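Local coordinates for protein endo-1,3-beta-glucanase, family GH16 (PDB 4BPZ) that probably hydrolyses internal beta-1,3-glucosidic bonds of algal laminarin, as a calcium-binding family 16 glycoside hydrolase domain, at residues A[191-195]-A[196-200]. The protein carries 1 engineered substitution. Residues are numbered along the deposited sequence; the frame is centred on the assembly and turned at random. Where two conformers were deposited one is given.
Sequences LEWNA and SAMKV
Asn194 closes the tight end of a beta hairpin by turning its side-chain amide back onto the backbone of Ser196 and Ala197. Its OD1 accepts from both: Ala197 N, 2.9 Å from Asn194 OD1, approaches close to the direction of the C=O bond, whereas Ser196 N reaches the same oxygen from above the amide plane in a more bent bond. The Ser196 bond defines an Asx turn, to which the bond from Ala197 N is added. With chi1 at 61°, CG lies between the backbone N and the carbonyl carbon, and the amide oxygen is directed at the two N-H groups. Asn194 N in turn donates almost straight to Ala197 O, at 2.9 Å, so the asparagine grips the turn through main chain and side chain together. Beyond it the strands pair in antiparallel register, Glu192 and Lys199 forming the hydrogen-bonded pair with two 2.8 Å bonds, Glu192 N to Lys199 O and Lys199 N to Glu192 O.

On one face Met198 and Trp193 run next to each other, their side chains leaving the sheet in the same direction. In the conformer given, Met198 SD lies 4.4 Å from the centre of the Trp193 five-membered ring, oblique to it, in a Met-aromatic contact. Farther along, Leu191 CD1 meets Val200 CG2 at 4.0 Å. On the other face the extended Lys199 crosses Glu192, and a water links Glu192 OE1 to Lys199 NZ; Glu192 OE2 is hydrogen-bonded to His6.

Tyr218 O accepts from Trp193 NE1, and Tyr95 and His222 pack edge-to-face with the indole. The hairpin belongs to the beta-sandwich of the family: on its other edge strand 187-193 pairs with strand 96-103, and strand 197-202 likewise with strand 205-211, all antiparallel, and the Met198 and Val200 side chains rest on strand 155-163.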
ATOM      1  N   LEU A 191      -6.940   1.893   9.511  1.00 11.61           N
ATOM      2  CA  LEU A 191      -5.916   2.205  10.494  1.00 11.37           C
ATOM      3  C   LEU A 191      -6.422   3.269  11.406  1.00 11.96           C
ATOM      4  O   LEU A 191      -6.953   4.286  10.886  1.00 12.32           O
ATOM      5  CB  LEU A 191      -4.642   2.704   9.761  1.00 12.46           C
ATOM      6  CG  LEU A 191      -3.564   3.376  10.620  1.00 11.85           C
ATOM      7  CD1 LEU A 191      -2.921   2.386  11.613  1.00 12.48           C
ATOM      8  CD2 LEU A 191      -2.522   4.031   9.728  1.00 13.05           C
ATOM      9  N   GLU A 192      -6.249   3.152  12.714  1.00 11.53           N
ATOM     10  CA  GLU A 192      -6.448   4.282  13.647  1.00 11.88           C
ATOM     11  C   GLU A 192      -5.079   4.495  14.305  1.00 11.44           C
ATOM     12  O   GLU A 192      -4.558   3.627  14.997  1.00 13.31           O
ATOM     13  CB  GLU A 192      -7.480   3.887  14.703  1.00 13.73           C
ATOM     14  CG  GLU A 192      -8.835   3.726  14.105  1.00 15.07           C
ATOM     15  CD  GLU A 192      -9.856   3.087  14.968  1.00 19.17           C
ATOM     16  OE1 GLU A 192      -9.642   3.009  16.219  1.00 21.15           O
ATOM     17  OE2 GLU A 192     -10.889   2.642  14.427  1.00 20.07           O
ATOM     18  N   TRP A 193      -4.553   5.683  14.118  1.00 12.79           N
ATOM     19  CA  TRP A 193      -3.221   6.019  14.501  1.00 12.01           C
ATOM     20  C   TRP A 193      -3.233   7.284  15.340  1.00 12.76           C
ATOM     21  O   TRP A 193      -3.710   8.333  14.893  1.00 13.10           O
ATOM     22  CB  TRP A 193      -2.416   6.245  13.225  1.00 12.20           C
ATOM     23  CG  TRP A 193      -1.023   6.774  13.339  1.00 12.23           C
ATOM     24  CD1 TRP A 193      -0.111   6.681  14.410  1.00 11.71           C
ATOM     25  CD2 TRP A 193      -0.323   7.448  12.293  1.00 11.80           C
ATOM     26  NE1 TRP A 193       1.037   7.294  14.081  1.00 12.00           N
ATOM     27  CE2 TRP A 193       0.976   7.777  12.809  1.00 11.96           C
ATOM     28  CE3 TRP A 193      -0.655   7.853  10.962  1.00 11.50           C
ATOM     29  CZ2 TRP A 193       1.884   8.494  12.040  1.00 11.72           C
ATOM     30  CZ3 TRP A 193       0.271   8.551  10.223  1.00 12.28           C
ATOM     31  CH2 TRP A 193       1.535   8.892  10.775  1.00 12.04           C
ATOM     32  N   ASN A 194      -2.669   7.207  16.554  1.00 13.67           N
ATOM     33  CA  ASN A 194      -2.495   8.434  17.373  1.00 13.33           C
ATOM     34  C   ASN A 194      -1.246   8.292  18.162  1.00 13.22           C
ATOM     35  O   ASN A 194      -0.418   7.371  17.927  1.00 13.66           O
ATOM     36  CB  ASN A 194      -3.762   8.744  18.182  1.00 14.58           C
ATOM     37  CG  ASN A 194      -4.109   7.635  19.146  1.00 15.61           C
ATOM     38  OD1 ASN A 194      -3.231   6.846  19.570  1.00 16.40           O
ATOM     39  ND2 ASN A 194      -5.400   7.576  19.558  1.00 20.75           N
ATOM     40  N   ALA A 195      -0.975   9.262  19.029  1.00 14.23           N
ATOM     41  CA  ALA A 195       0.279   9.244  19.814  1.00 13.99           C
ATOM     42  C   ALA A 195       0.358   8.015  20.729  1.00 14.77           C
ATOM     43  O   ALA A 195       1.419   7.653  21.215  1.00 16.65           O
ATOM     44  CB  ALA A 195       0.447  10.511  20.631  1.00 16.08           C
ATOM     45  N   SER A 196      -0.797   7.419  21.064  1.00 14.78           N
ATOM     46  CA  SER A 196      -0.887   6.251  21.978  0.50 14.91           C
ATOM     47  C   SER A 196      -0.649   4.901  21.270  1.00 14.35           C
ATOM     48  O   SER A 196       0.012   4.051  21.828  1.00 14.97           O
ATOM     49  CB  SER A 196      -2.275   6.285  22.657  0.50 16.68           C
ATOM     50  OG  SER A 196      -2.376   7.472  23.448  0.50 22.13           O
ATOM     51  N   ALA A 197      -1.235   4.751  20.074  1.00 13.76           N
ATOM     52  CA  ALA A 197      -1.243   3.391  19.475  1.00 13.82           C
ATOM     53  C   ALA A 197      -1.554   3.493  18.027  1.00 13.71           C
ATOM     54  O   ALA A 197      -2.135   4.480  17.508  1.00 13.21           O
ATOM     55  CB  ALA A 197      -2.310   2.506  20.148  1.00 16.90           C
ATOM     56  N   MET A 198      -1.219   2.403  17.324  1.00 12.70           N
ATOM     57  CA  MET A 198      -1.681   2.160  15.938  0.50 12.30           C
ATOM     58  C   MET A 198      -2.474   0.884  15.910  1.00 12.31           C
ATOM     59  O   MET A 198      -1.970  -0.159  16.353  1.00 14.19           O
ATOM     60  CB  MET A 198      -0.509   2.059  15.043  0.50 12.41           C
ATOM     61  CG  MET A 198       0.184   3.398  14.917  0.50 16.03           C
ATOM     62  SD  MET A 198       1.881   3.311  14.535  0.50 18.76           S
ATOM     63  CE  MET A 198       2.704   2.520  15.942  0.50 17.52           C
ATOM     64  N   LYS A 199      -3.686   0.967  15.399  1.00 11.63           N
ATOM     65  CA  LYS A 199      -4.605  -0.159  15.372  1.00 11.93           C
ATOM     66  C   LYS A 199      -4.999  -0.406  13.919  1.00 11.41           C
ATOM     67  O   LYS A 199      -5.424   0.540  13.245  1.00 12.51           O
ATOM     68  CB  LYS A 199      -5.866   0.139  16.149  1.00 12.41           C
ATOM     69  CG  LYS A 199      -5.644   0.455  17.629  1.00 14.31           C
ATOM     70  CD  LYS A 199      -6.952   0.865  18.293  1.00 18.49           C
ATOM     71  CE  LYS A 199      -6.803   1.347  19.704  1.00 20.62           C
ATOM     72  NZ  LYS A 199      -8.109   1.592  20.320  1.00 27.44           N
ATOM     73  N   VAL A 200      -4.854  -1.640  13.437  1.00 11.49           N
ATOM     74  CA  VAL A 200      -5.265  -2.005  12.061  1.00 11.69           C
ATOM     75  C   VAL A 200      -6.413  -2.944  12.176  1.00 11.44           C
ATOM     76  O   VAL A 200      -6.386  -3.939  12.918  1.00 12.68           O
ATOM     77  CB  VAL A 200      -4.104  -2.621  11.278  1.00 11.95           C
ATOM     78  CG1 VAL A 200      -4.573  -3.100   9.930  1.00 12.57           C
ATOM     79  CG2 VAL A 200      -2.966  -1.631  11.206  1.00 14.45           C
TER
HETATM   80  O   HOH W   1     -10.368   1.746  18.558  1.00 26.88           O